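Local atomic coordinates of SusD superfamily protein (Bacteroides thetaiotaomicron VPI-5482, PDB entry 3HDX), a protein that probably binds polysaccharide at the outer membrane of a gut bacterium, as a member of the SusD family. Residues K91-V96 against Q105-D110; V132-Y137 against L156-A161; P171-T176 against Q188-L193; G313-D316 against Y320-Y323. One frame throughout, in Å; residues are numbered along the deposited sequence. Where two conformers were deposited one is given.

Contact 1. Residues K91-V96 against Q105-D110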
loop_
_atom_site.group_PDB
_atom_site.type_symbol
_atom_site.label_atom_id
_atom_site.label_comp_id
_atom_site.label_asym_id
_atom_site.label_seq_id
_atom_site.Cartn_x
_atom_site.Cartn_y
_atom_site.Cartn_z
ATOM N N LYS A 91 11.661 25.590 0.247
ATOM C CA LYS A 91 11.927 26.451 1.411
ATOM C C LYS A 91 12.914 25.930 2.453
ATOM O O LYS A 91 13.632 26.718 3.068
ATOM C CB LYS A 91 10.595 26.802 2.053
ATOM C CG LYS A 91 9.651 27.569 1.122
ATOM C CD LYS A 91 10.181 28.933 0.728
ATOM C CE LYS A 91 9.174 29.693 -0.161
ATOM N NZ LYS A 91 9.499 31.141 -0.275
ATOM N N ALA A 92 12.970 24.627 2.647
ATOM C CA ALA A 92 13.877 24.043 3.639
ATOM C C ALA A 92 15.381 24.323 3.444
ATOM O O ALA A 92 16.098 24.428 4.452
ATOM C CB ALA A 92 13.611 22.512 3.781
ATOM N N PRO A 93 15.873 24.436 2.185
ATOM C CA PRO A 93 17.321 24.685 2.028
ATOM C C PRO A 93 17.810 25.943 2.766
ATOM O O PRO A 93 18.922 25.955 3.291
ATOM C CB PRO A 93 17.477 24.806 0.520
ATOM C CG PRO A 93 16.420 23.861 -0.012
ATOM C CD PRO A 93 15.266 24.076 0.882
ATOM N N ARG A 94 16.942 26.952 2.843
ATOM C CA ARG A 94 17.265 28.195 3.578
ATOM C C ARG A 94 17.599 27.944 5.045
ATOM O O ARG A 94 18.409 28.674 5.644
ATOM C CB ARG A 94 16.058 29.136 3.523
ATOM C CG ARG A 94 16.244 30.497 4.182
ATOM C CD ARG A 94 17.489 31.250 3.719
ATOM N NE ARG A 94 17.396 32.650 4.197
ATOM C CZ ARG A 94 18.403 33.509 4.362
ATOM N NH1 ARG A 94 19.696 33.145 4.147
ATOM N NH2 ARG A 94 18.098 34.765 4.796
ATOM N N THR A 95 16.952 26.955 5.645
ATOM C CA THR A 95 17.121 26.656 7.070
ATOM C C THR A 95 18.579 26.341 7.435
ATOM O O THR A 95 19.039 26.677 8.544
ATOM C CB THR A 95 16.149 25.556 7.548
ATOM O OG1 THR A 95 14.821 25.876 7.078
ATOM C CG2 THR A 95 16.141 25.425 9.085
ATOM N N VAL A 96 19.307 25.728 6.503
ATOM C CA VAL A 96 20.743 25.412 6.712
ATOM C C VAL A 96 21.530 26.711 6.948
ATOM O O VAL A 96 22.411 26.749 7.797
ATOM C CB VAL A 96 21.353 24.603 5.527
ATOM C CG1 VAL A 96 22.865 24.359 5.730
ATOM C CG2 VAL A 96 20.629 23.261 5.369
ATOM N N GLN A 105 23.594 17.558 5.763
ATOM C CA GLN A 105 23.149 16.163 5.722
ATOM C C GLN A 105 21.684 16.041 6.181
ATOM O O GLN A 105 20.918 15.280 5.575
ATOM C CB GLN A 105 24.089 15.248 6.531
ATOM C CG GLN A 105 23.784 13.753 6.380
ATOM C CD GLN A 105 23.874 13.326 4.963
ATOM O OE1 GLN A 105 22.861 13.000 4.345
ATOM N NE2 GLN A 105 25.076 13.420 4.387
ATOM N N ASN A 106 21.276 16.794 7.208
ATOM C CA ASN A 106 19.901 16.764 7.684
ATOM C C ASN A 106 18.985 17.252 6.556
ATOM O O ASN A 106 17.916 16.679 6.331
ATOM C CB ASN A 106 19.777 17.641 8.929
ATOM C CG ASN A 106 18.574 17.336 9.810
ATOM O OD1 ASN A 106 18.603 17.691 11.002
ATOM N ND2 ASN A 106 17.490 16.735 9.253
ATOM N N LEU A 107 19.395 18.296 5.852
ATOM C CA LEU A 107 18.618 18.778 4.717
ATOM C C LEU A 107 18.477 17.689 3.642
ATOM O O LEU A 107 17.352 17.464 3.114
ATOM C CB LEU A 107 19.239 20.037 4.090
ATOM C CG LEU A 107 18.567 20.597 2.822
ATOM C CD1 LEU A 107 17.135 21.152 3.085
ATOM C CD2 LEU A 107 19.428 21.617 2.116
ATOM N N LYS A 108 19.595 17.050 3.297
ATOM C CA LYS A 108 19.588 16.007 2.237
ATOM C C LYS A 108 18.633 14.871 2.624
ATOM O O LYS A 108 17.854 14.407 1.795
ATOM C CB LYS A 108 21.000 15.466 1.951
ATOM C CG LYS A 108 21.882 16.438 1.173
ATOM C CD LYS A 108 23.283 15.852 0.895
ATOM C CE LYS A 108 24.173 16.778 0.021
ATOM N N TYR A 109 18.666 14.459 3.891
ATOM C CA TYR A 109 17.755 13.412 4.359
ATOM C C TYR A 109 16.283 13.845 4.229
ATOM O O TYR A 109 15.427 13.079 3.775
ATOM C CB TYR A 109 18.010 13.027 5.817
ATOM C CG TYR A 109 19.245 12.175 6.132
ATOM C CD1 TYR A 109 19.916 11.438 5.156
ATOM C CD2 TYR A 109 19.644 12.013 7.452
ATOM C CE1 TYR A 109 20.989 10.639 5.462
ATOM C CE2 TYR A 109 20.725 11.180 7.789
ATOM C CZ TYR A 109 21.384 10.503 6.785
ATOM O OH TYR A 109 22.425 9.673 7.106
ATOM N N ASP A 110 15.994 15.063 4.673
ATOM C CA ASP A 110 14.621 15.547 4.711
ATOM C C ASP A 110 14.064 15.709 3.297
ATOM O O ASP A 110 12.918 15.306 3.022
ATOM C CB ASP A 110 14.499 16.903 5.440
ATOM C CG ASP A 110 14.859 16.861 6.919
ATOM O OD1 ASP A 110 15.190 15.783 7.472
ATOM O OD2 ASP A 110 14.770 17.957 7.530
#
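Leu107 of helix 104-129 packs its forked end against Ala92, Pro93 and Val96 at the beginning of helix 93-98, and more than half of the surface buried here belongs to Leu107. The two helices follow each other along the chain, joined by a short connection, so the contact packs consecutive helices of the SusD fold. Leu107 CG stands anti to the backbone N (chi1 176°), which carries both methyls out toward segment 91-96. CD1 lies 3.6 Å from Pro93 N and 3.8 Å from Ala92 CB. CD2 sits 3.7 Å from Pro93 CA, with the proline and leucine side chains crossing at about a right angle. Val96 closes the other flank, its CG2 packing 3.7 Å from Leu107 CB. Each residue suits its place: alanine is small enough to admit a methyl to its backbone, proline brings a compact, rigid hydrocarbon ring and no N-H in need of a partner, and branched valine fills the side of the leucine. With an alanine here, a gap is likely to open and Ala92, Pro93 and Val96 to lose their shared apolar partner. No hydrogen bond crosses between the segments, which implies that shape and the hydrophobic effect join them, while the polar groups nearby find their partners elsewhere: Asp110 in the hydroxyls of Tyr102, Tyr181 and Tyr182, Thr95 in Trp8 O.

Contact 2. Residues V132-Y137 against L156-A161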
loop_
_atom_site.group_PDB
_atom_site.type_symbol
_atom_site.label_atom_id
_atom_site.label_comp_id
_atom_site.label_asym_id
_atom_site.label_seq_id
_atom_site.Cartn_x
_atom_site.Cartn_y
_atom_site.Cartn_z
ATOM N N VAL A 132 -3.394 11.753 -14.422
ATOM C CA VAL A 132 -3.608 12.784 -13.397
ATOM C C VAL A 132 -2.740 13.982 -13.754
ATOM O O VAL A 132 -1.671 13.799 -14.386
ATOM C CB VAL A 132 -3.281 12.299 -11.942
ATOM C CG1 VAL A 132 -4.148 11.119 -11.523
ATOM C CG2 VAL A 132 -1.794 11.950 -11.827
ATOM N N PRO A 133 -3.162 15.216 -13.362
ATOM C CA PRO A 133 -2.295 16.371 -13.713
ATOM C C PRO A 133 -0.897 16.301 -13.054
ATOM O O PRO A 133 -0.791 16.084 -11.829
ATOM C CB PRO A 133 -3.072 17.594 -13.203
ATOM C CG PRO A 133 -4.452 17.128 -13.081
ATOM C CD PRO A 133 -4.494 15.646 -12.893
ATOM N N LEU A 134 0.143 16.409 -13.885
ATOM C CA LEU A 134 1.505 16.333 -13.370
ATOM C C LEU A 134 1.988 17.734 -12.957
ATOM O O LEU A 134 2.351 18.547 -13.799
ATOM C CB LEU A 134 2.432 15.684 -14.391
ATOM C CG LEU A 134 3.896 15.547 -13.943
ATOM C CD1 LEU A 134 4.096 14.857 -12.581
ATOM C CD2 LEU A 134 4.711 14.831 -15.102
ATOM N N VAL A 135 1.902 18.006 -11.662
ATOM C CA VAL A 135 2.327 19.255 -11.042
ATOM C C VAL A 135 3.692 19.018 -10.357
ATOM O O VAL A 135 3.805 18.197 -9.439
ATOM C CB VAL A 135 1.263 19.763 -10.052
ATOM C CG1 VAL A 135 1.732 21.103 -9.411
ATOM C CG2 VAL A 135 -0.123 19.900 -10.750
ATOM N N THR A 136 4.708 19.782 -10.746
ATOM C CA THR A 136 6.088 19.586 -10.261
ATOM C C THR A 136 6.629 20.772 -9.434
ATOM O O THR A 136 7.846 20.860 -9.161
ATOM C CB THR A 136 7.011 19.366 -11.511
ATOM O OG1 THR A 136 6.950 20.547 -12.323
ATOM C CG2 THR A 136 6.554 18.148 -12.331
ATOM N N TYR A 137 5.725 21.688 -9.090
ATOM C CA TYR A 137 6.072 22.930 -8.394
ATOM C C TYR A 137 4.967 23.313 -7.423
ATOM O O TYR A 137 3.812 22.880 -7.599
ATOM C CB TYR A 137 6.280 24.020 -9.442
ATOM C CG TYR A 137 5.082 24.252 -10.359
ATOM C CD1 TYR A 137 4.900 23.481 -11.499
ATOM C CD2 TYR A 137 4.113 25.233 -10.057
ATOM C CE1 TYR A 137 3.798 23.635 -12.294
ATOM C CE2 TYR A 137 3.026 25.423 -10.884
ATOM C CZ TYR A 137 2.873 24.644 -11.999
ATOM O OH TYR A 137 1.807 24.817 -12.829
ATOM N N LEU A 156 4.309 8.310 -14.209
ATOM C CA LEU A 156 5.129 7.247 -13.609
ATOM C C LEU A 156 6.603 7.435 -13.944
ATOM O O LEU A 156 7.474 7.152 -13.114
ATOM C CB LEU A 156 4.590 5.878 -14.038
ATOM C CG LEU A 156 3.199 5.561 -13.479
ATOM C CD1 LEU A 156 2.749 4.175 -13.973
ATOM C CD2 LEU A 156 3.145 5.628 -11.940
ATOM N N SER A 157 6.922 7.911 -15.151
ATOM C CA SER A 157 8.332 8.185 -15.473
ATOM C C SER A 157 8.910 9.290 -14.567
ATOM O O SER A 157 10.062 9.200 -14.124
ATOM C CB SER A 157 8.518 8.621 -16.932
ATOM O OG SER A 157 8.258 7.573 -17.815
ATOM N N TYR A 158 8.100 10.288 -14.254
ATOM C CA TYR A 158 8.502 11.328 -13.295
ATOM C C TYR A 158 8.724 10.690 -11.907
ATOM O O TYR A 158 9.792 10.905 -11.274
ATOM C CB TYR A 158 7.427 12.443 -13.224
ATOM C CG TYR A 158 7.619 13.443 -12.110
ATOM C CD1 TYR A 158 8.519 14.483 -12.233
ATOM C CD2 TYR A 158 6.897 13.324 -10.927
ATOM C CE1 TYR A 158 8.669 15.427 -11.249
ATOM C CE2 TYR A 158 7.017 14.261 -9.936
ATOM C CZ TYR A 158 7.927 15.307 -10.085
ATOM O OH TYR A 158 8.062 16.226 -9.084
ATOM N N ALA A 159 7.762 9.878 -11.463
ATOM C CA ALA A 159 7.856 9.233 -10.145
ATOM C C ALA A 159 9.115 8.350 -10.019
ATOM O O ALA A 159 9.820 8.406 -9.013
ATOM C CB ALA A 159 6.602 8.503 -9.791
ATOM N N LYS A 160 9.410 7.596 -11.078
ATOM C CA LYS A 160 10.589 6.704 -11.077
ATOM C C LYS A 160 11.889 7.514 -10.955
ATOM O O LYS A 160 12.753 7.185 -10.153
ATOM C CB LYS A 160 10.638 5.808 -12.332
ATOM C CG LYS A 160 9.627 4.640 -12.339
ATOM C CD LYS A 160 9.773 3.727 -13.564
ATOM C CE LYS A 160 9.332 4.433 -14.850
ATOM N NZ LYS A 160 9.477 3.630 -16.127
ATOM N N ALA A 161 11.993 8.587 -11.735
ATOM C CA ALA A 161 13.209 9.413 -11.727
ATOM C C ALA A 161 13.380 10.100 -10.381
ATOM O O ALA A 161 14.491 10.166 -9.835
ATOM C CB ALA A 161 13.207 10.419 -12.888
HETATM O O HOH W 1 9.494 18.415 -9.521
#
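The connection between helix 104-129 and helix 152-169, in the helical region of the SusD fold related to the tetratricopeptide clan, turns back so that its extended beginning runs past the later helix. Here Tyr158 reaches from helix 152-169 to Leu134 and Thr136, bridging the 8.6 Å between Leu134 CA and Tyr158 CA, the nearest pair of CA atoms. A chi1 of 170° swings the ring away from its own backbone N and out to the loop. Leu134 CD1 rests over one ring face, 4.0 Å from the centroid of the Tyr158 ring and 28° off its normal, a CH-pi contact displaced toward Tyr158 CD2. Farther out, Thr136 CG2 comes obliquely to within 3.6 Å of Tyr158 CE1. A tyrosine suits this surface position because its length spans the gap, its ring offers a broad apolar face and its hydroxyl can bond to a water at the surface. An alanine here is likely to cost Leu134 the face it lies on, and to break the water-mediated link from the hydroxyl to Thr136 O. The loop has its own hold on the fold: Leu134 N bonds to Thr150 OG1, Val135 O to Tyr122 OH, and the Leu134 side chain also packs on Tyr122. Tyr158 itself touches Arg118 of helix 104-129. At the far end of the ring one water, in the ring plane, lies 2.7 Å from Tyr158 OH and donates to Thr136 O at 3.0 Å.

Contact 3. Residues P171-T176 against Q188-L193. With EDO (1,2-ethanediol), chain B; EDO (1,2-ethanediol), chain L.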
loop_
_atom_site.group_PDB
_atom_site.type_symbol
_atom_site.label_atom_id
_atom_site.label_comp_id
_atom_site.label_asym_id
_atom_site.label_seq_id
_atom_site.Cartn_x
_atom_site.Cartn_y
_atom_site.Cartn_z
ATOM N N PRO A 171 18.948 7.082 3.687
ATOM C CA PRO A 171 19.708 6.041 4.351
ATOM C C PRO A 171 18.835 4.801 4.617
ATOM O O PRO A 171 17.613 4.815 4.414
ATOM C CB PRO A 171 20.117 6.722 5.662
ATOM C CG PRO A 171 18.872 7.509 6.015
ATOM C CD PRO A 171 18.341 8.010 4.663
ATOM N N TYR A 172 19.485 3.711 4.996
ATOM C CA TYR A 172 18.791 2.508 5.487
ATOM C C TYR A 172 18.183 2.797 6.874
ATOM O O TYR A 172 17.028 2.446 7.125
ATOM C CB TYR A 172 19.702 1.304 5.532
ATOM C CG TYR A 172 20.126 0.854 4.164
ATOM C CD1 TYR A 172 19.197 0.314 3.282
ATOM C CD2 TYR A 172 21.457 0.896 3.741
ATOM C CE1 TYR A 172 19.557 -0.127 2.038
ATOM C CE2 TYR A 172 21.813 0.446 2.484
ATOM C CZ TYR A 172 20.852 -0.077 1.623
ATOM O OH TYR A 172 21.200 -0.536 0.363
ATOM N N GLN A 173 18.992 3.411 7.760
ATOM C CA GLN A 173 18.562 3.805 9.110
ATOM C C GLN A 173 18.999 5.235 9.372
ATOM O O GLN A 173 20.018 5.689 8.813
ATOM C CB GLN A 173 19.103 2.839 10.163
ATOM C CG GLN A 173 18.511 1.456 9.994
ATOM C CD GLN A 173 18.736 0.532 11.144
ATOM O OE1 GLN A 173 18.551 0.898 12.289
ATOM N NE2 GLN A 173 19.077 -0.712 10.845
ATOM N N TYR A 174 18.257 5.909 10.242
ATOM C CA TYR A 174 18.462 7.336 10.530
ATOM C C TYR A 174 19.145 7.580 11.863
ATOM O O TYR A 174 18.635 7.191 12.886
ATOM C CB TYR A 174 17.123 8.054 10.525
ATOM C CG TYR A 174 16.523 8.201 9.140
ATOM C CD1 TYR A 174 15.726 7.219 8.576
ATOM C CD2 TYR A 174 16.767 9.358 8.387
ATOM C CE1 TYR A 174 15.197 7.392 7.281
ATOM C CE2 TYR A 174 16.255 9.524 7.119
ATOM C CZ TYR A 174 15.448 8.530 6.577
ATOM O OH TYR A 174 14.948 8.741 5.316
ATOM N N GLY A 175 20.263 8.296 11.806
ATOM C CA GLY A 175 20.997 8.727 12.967
ATOM C C GLY A 175 21.878 7.684 13.608
ATOM O O GLY A 175 21.785 6.492 13.323
ATOM N N THR A 176 22.737 8.162 14.508
ATOM C CA THR A 176 23.587 7.312 15.334
ATOM C C THR A 176 23.457 7.820 16.742
ATOM O O THR A 176 22.902 8.901 16.977
ATOM C CB THR A 176 25.077 7.360 14.933
ATOM O OG1 THR A 176 25.592 8.680 15.127
ATOM C CG2 THR A 176 25.257 6.902 13.486
ATOM N N GLN A 188 14.768 3.297 16.768
ATOM C CA GLN A 188 13.688 4.218 17.083
ATOM C C GLN A 188 12.938 4.730 15.867
ATOM O O GLN A 188 11.768 5.096 15.989
ATOM C CB GLN A 188 14.220 5.406 17.891
ATOM C CG GLN A 188 14.736 4.998 19.281
ATOM C CD GLN A 188 15.377 6.182 20.014
ATOM O OE1 GLN A 188 16.323 6.811 19.526
ATOM N NE2 GLN A 188 14.878 6.455 21.213
ATOM N N TRP A 189 13.624 4.823 14.722
ATOM C CA TRP A 189 12.977 5.286 13.488
ATOM C C TRP A 189 12.559 4.161 12.536
ATOM O O TRP A 189 11.931 4.447 11.504
ATOM C CB TRP A 189 13.869 6.281 12.769
ATOM C CG TRP A 189 14.073 7.603 13.434
ATOM C CD1 TRP A 189 15.268 8.152 13.844
ATOM C CD2 TRP A 189 13.069 8.580 13.690
ATOM N NE1 TRP A 189 15.052 9.426 14.334
ATOM C CE2 TRP A 189 13.713 9.715 14.247
ATOM C CE3 TRP A 189 11.677 8.621 13.499
ATOM C CZ2 TRP A 189 12.990 10.868 14.622
ATOM C CZ3 TRP A 189 10.968 9.786 13.853
ATOM C CH2 TRP A 189 11.631 10.884 14.403
ATOM N N GLN A 190 12.933 2.911 12.842
ATOM C CA GLN A 190 12.556 1.765 11.979
ATOM C C GLN A 190 11.030 1.648 11.924
ATOM O O GLN A 190 10.354 1.731 12.939
ATOM C CB GLN A 190 13.124 0.460 12.511
ATOM C CG GLN A 190 14.613 0.337 12.367
ATOM C CD GLN A 190 15.171 -0.903 13.049
ATOM O OE1 GLN A 190 14.411 -1.804 13.429
ATOM N NE2 GLN A 190 16.518 -0.986 13.146
ATOM N N GLY A 191 10.487 1.470 10.725
ATOM C CA GLY A 191 9.024 1.396 10.587
ATOM C C GLY A 191 8.300 2.698 10.777
ATOM O O GLY A 191 7.080 2.697 10.936
ATOM N N LYS A 192 9.044 3.811 10.782
ATOM C CA LYS A 192 8.462 5.140 10.995
ATOM C C LYS A 192 8.798 6.064 9.817
ATOM O O LYS A 192 7.897 6.625 9.162
ATOM C CB LYS A 192 8.882 5.688 12.379
ATOM C CG LYS A 192 8.385 4.729 13.489
ATOM C CD LYS A 192 8.390 5.284 14.883
ATOM C CE LYS A 192 7.694 4.326 15.847
ATOM N NZ LYS A 192 7.659 4.917 17.235
ATOM N N LEU A 193 10.072 6.202 9.520
ATOM C CA LEU A 193 10.526 7.017 8.386
ATOM C C LEU A 193 10.744 6.204 7.092
ATOM O O LEU A 193 11.134 5.032 7.151
ATOM C CB LEU A 193 11.835 7.728 8.756
ATOM C CG LEU A 193 11.716 8.658 9.979
ATOM C CD1 LEU A 193 13.098 9.203 10.278
ATOM C CD2 LEU A 193 10.682 9.803 9.819
HETATM C C1 EDO B . 9.818 9.265 17.362
HETATM O O1 EDO B . 9.077 8.038 17.389
HETATM C C2 EDO B . 11.281 8.897 17.181
HETATM O O2 EDO B . 11.766 8.150 18.301
HETATM C C1 EDO L . 16.647 9.572 22.579
HETATM O O1 EDO L . 15.504 9.392 21.717
HETATM C C2 EDO L . 17.438 8.283 22.701
HETATM O O2 EDO L . 18.133 8.041 21.471
#
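Leu193 CD1 lies over one face of the Tyr174 ring, 3.9 Å from the ring centroid and 19° off its normal, in a CH-pi contact. Leu193 CB adds a touch of 3.7 Å to Tyr174 CE1. Tyr174 CB lies above the indole of Trp189, 3.8 Å from Trp189 CD1, on the face that Leu193 CD1 also meets, while Tyr174 O comes to the edge, near the plane. Beside this apolar group the two glutamines join directly. Gln190 NE2 donates to Gln173 OE1 over 2.9 Å, nearly straight at 165°; the acceptor lies in the amide plane of Gln190, whereas the donor stands 58° out of the carbonyl plane of Gln173, the amides being almost perpendicular. Extended chains bring both amides together, and their remaining groups fix which way round each is turned: Gln173 NE2 bonds to Glu229 O, Gln190 OE1 to Asn231 ND2.

In the next layer, Pro171 CG covers the opposite face of Tyr174, sandwiching the ring, while Tyr174 OH bonds to Phe194 O. The indole is positioned by Trp189 NE1 bonding to Tyr181 O; an ethanediol, probably from the crystallisation liquor, lies over its other face. Both segments belong to the connection between helix 152-169 and helix 196-209. The aromatic residues thus supply apolar faces while their polar ends are spoken for, and the amide pair adds a directional bond that hydrophobic packing by itself could not give.

Contact 4. Residues G313-D316 against Y320-Y323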
loop_
_atom_site.group_PDB
_atom_site.type_symbol
_atom_site.label_atom_id
_atom_site.label_comp_id
_atom_site.label_asym_id
_atom_site.label_seq_id
_atom_site.Cartn_x
_atom_site.Cartn_y
_atom_site.Cartn_z
ATOM N N GLY A 313 -6.576 -21.959 9.779
ATOM C CA GLY A 313 -6.407 -23.347 10.149
ATOM C C GLY A 313 -6.411 -23.482 11.648
ATOM O O GLY A 313 -7.481 -23.408 12.270
ATOM N N ILE A 314 -5.222 -23.591 12.231
ATOM C CA ILE A 314 -5.087 -23.749 13.672
ATOM C C ILE A 314 -5.768 -22.585 14.443
ATOM O O ILE A 314 -5.765 -21.416 14.011
ATOM C CB ILE A 314 -3.574 -23.842 14.059
ATOM C CG1 ILE A 314 -3.347 -24.381 15.468
ATOM C CG2 ILE A 314 -2.859 -22.497 13.871
ATOM C CD1 ILE A 314 -3.679 -25.872 15.582
ATOM N N ILE A 315 -6.340 -22.932 15.585
ATOM C CA ILE A 315 -6.948 -22.004 16.512
ATOM C C ILE A 315 -5.925 -20.959 16.972
ATOM O O ILE A 315 -4.716 -21.246 17.043
ATOM C CB ILE A 315 -7.515 -22.799 17.739
ATOM C CG1 ILE A 315 -8.462 -21.954 18.581
ATOM C CG2 ILE A 315 -6.376 -23.406 18.606
ATOM C CD1 ILE A 315 -9.140 -22.851 19.681
ATOM N N ASP A 316 -6.403 -19.741 17.244
ATOM C CA ASP A 316 -5.603 -18.703 17.868
ATOM C C ASP A 316 -6.179 -18.481 19.288
ATOM O O ASP A 316 -6.903 -17.512 19.555
ATOM C CB ASP A 316 -5.650 -17.417 17.033
ATOM C CG ASP A 316 -4.883 -16.278 17.657
ATOM O OD1 ASP A 316 -3.999 -16.525 18.526
ATOM O OD2 ASP A 316 -5.127 -15.133 17.212
ATOM N N TYR A 320 -13.537 -21.059 18.342
ATOM C CA TYR A 320 -14.086 -20.644 17.053
ATOM C C TYR A 320 -13.218 -19.614 16.333
ATOM O O TYR A 320 -13.731 -18.905 15.450
ATOM C CB TYR A 320 -15.530 -20.099 17.179
ATOM C CG TYR A 320 -16.434 -20.971 17.994
ATOM C CD1 TYR A 320 -16.726 -22.256 17.575
ATOM C CD2 TYR A 320 -16.999 -20.500 19.181
ATOM C CE1 TYR A 320 -17.561 -23.090 18.322
ATOM C CE2 TYR A 320 -17.853 -21.325 19.950
ATOM C CZ TYR A 320 -18.120 -22.612 19.501
ATOM O OH TYR A 320 -18.951 -23.453 20.237
ATOM N N SER A 321 -11.921 -19.584 16.664
ATOM C CA SER A 321 -10.979 -18.682 16.018
ATOM C C SER A 321 -9.979 -19.443 15.115
ATOM O O SER A 321 -9.844 -20.668 15.116
ATOM C CB SER A 321 -10.163 -17.875 17.045
ATOM O OG SER A 321 -9.210 -18.687 17.719
ATOM N N SER A 322 -9.301 -18.614 14.341
ATOM C CA SER A 322 -8.173 -18.931 13.501
ATOM C C SER A 322 -7.361 -17.634 13.522
ATOM O O SER A 322 -7.824 -16.602 14.063
ATOM C CB SER A 322 -8.645 -19.237 12.090
ATOM O OG SER A 322 -9.352 -18.120 11.548
ATOM N N TYR A 323 -6.184 -17.632 12.900
ATOM C CA TYR A 323 -5.363 -16.406 12.923
ATOM C C TYR A 323 -5.952 -15.221 12.140
ATOM O O TYR A 323 -5.741 -14.078 12.530
ATOM C CB TYR A 323 -3.922 -16.669 12.515
ATOM C CG TYR A 323 -3.102 -17.217 13.657
ATOM C CD1 TYR A 323 -2.664 -16.374 14.675
ATOM C CD2 TYR A 323 -2.714 -18.551 13.708
ATOM C CE1 TYR A 323 -1.884 -16.853 15.756
ATOM C CE2 TYR A 323 -1.935 -19.038 14.783
ATOM C CZ TYR A 323 -1.517 -18.182 15.783
ATOM O OH TYR A 323 -0.755 -18.676 16.834
HETATM O O HOH W 2 -5.326 -20.164 11.720
HETATM O O HOH W 3 -9.380 -23.108 14.172
HETATM O O HOH W 4 -7.822 -14.681 16.012
HETATM O O HOH W 5 -5.429 -13.756 15.145
#
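Two irregular segments come together across a tight loop, with the CA atoms of Ile315 and Ser322 4.5 Å apart. No backbone N-H to carbonyl bond joins them; instead there is a reciprocal pair of CA-H...O contacts, Ser322 CA to Ile314 O and Ile315 CA to Ser321 O, both 3.5 Å. Waters complete the pairing. One accepts from Gly313 N and Tyr323 N and donates to Ile314 O, and another donates to Gly313 O and Ser321 O.

Among the side chains, Ser321 OG accepts a hydrogen bond from Asp316 N at 3.0 Å (145° at the hydrogen). A serine suits this spot, because its small hydroxyl can at the same time bond to Ile318 O within the connecting turn. Asp316 lies across one face of the Tyr323 ring: its CB is 4.1 Å from the ring centroid and 16° off the normal, and its carboxylate, only 23° from the ring plane, is stacked beside CD1 and CE1, with Asp316 OD1 3.5 Å from Tyr323 CE1. An aspartate fits because waters linking OD2 to Ser322 O and Tyr323 O hydrate its charged end while CB lies on the ring. Ile314 CG2, an apolar neighbour suited to an aromatic rim, meets the ring's edge 3.7 Å from Tyr323 CE2, away from the carboxylate.

The loop follows helix 297-303 and leads into strand 325-326, with Ser322 OG bonded to Val325 O, while Tyr323 packs on Ile237 and Thr241 of helix 237-241.

Overall arrangement
None of the four contacts is wholly core: contact 2 is a surface meeting, and contacts 1, 3 and 4 are partly buried. Helix 104-129 ties the first three together. It supplies Leu107 to contact 1, its Tyr109 packs on Pro171 and Tyr174 of contact 3, and the loop of contact 2 follows it. Contact 4 stands apart, its centre about 50 Å from that of contact 1 and across the chain's centre. Chemistry follows place: apolar where helices meet in contact 1, CH-pi packing with one water in contact 2, aromatic packing plus an amide bond in contact 3, and in contact 4 a main-chain to serine hydrogen bond, CA-H...O contacts, a tyrosine-stacked carboxylate and several waters.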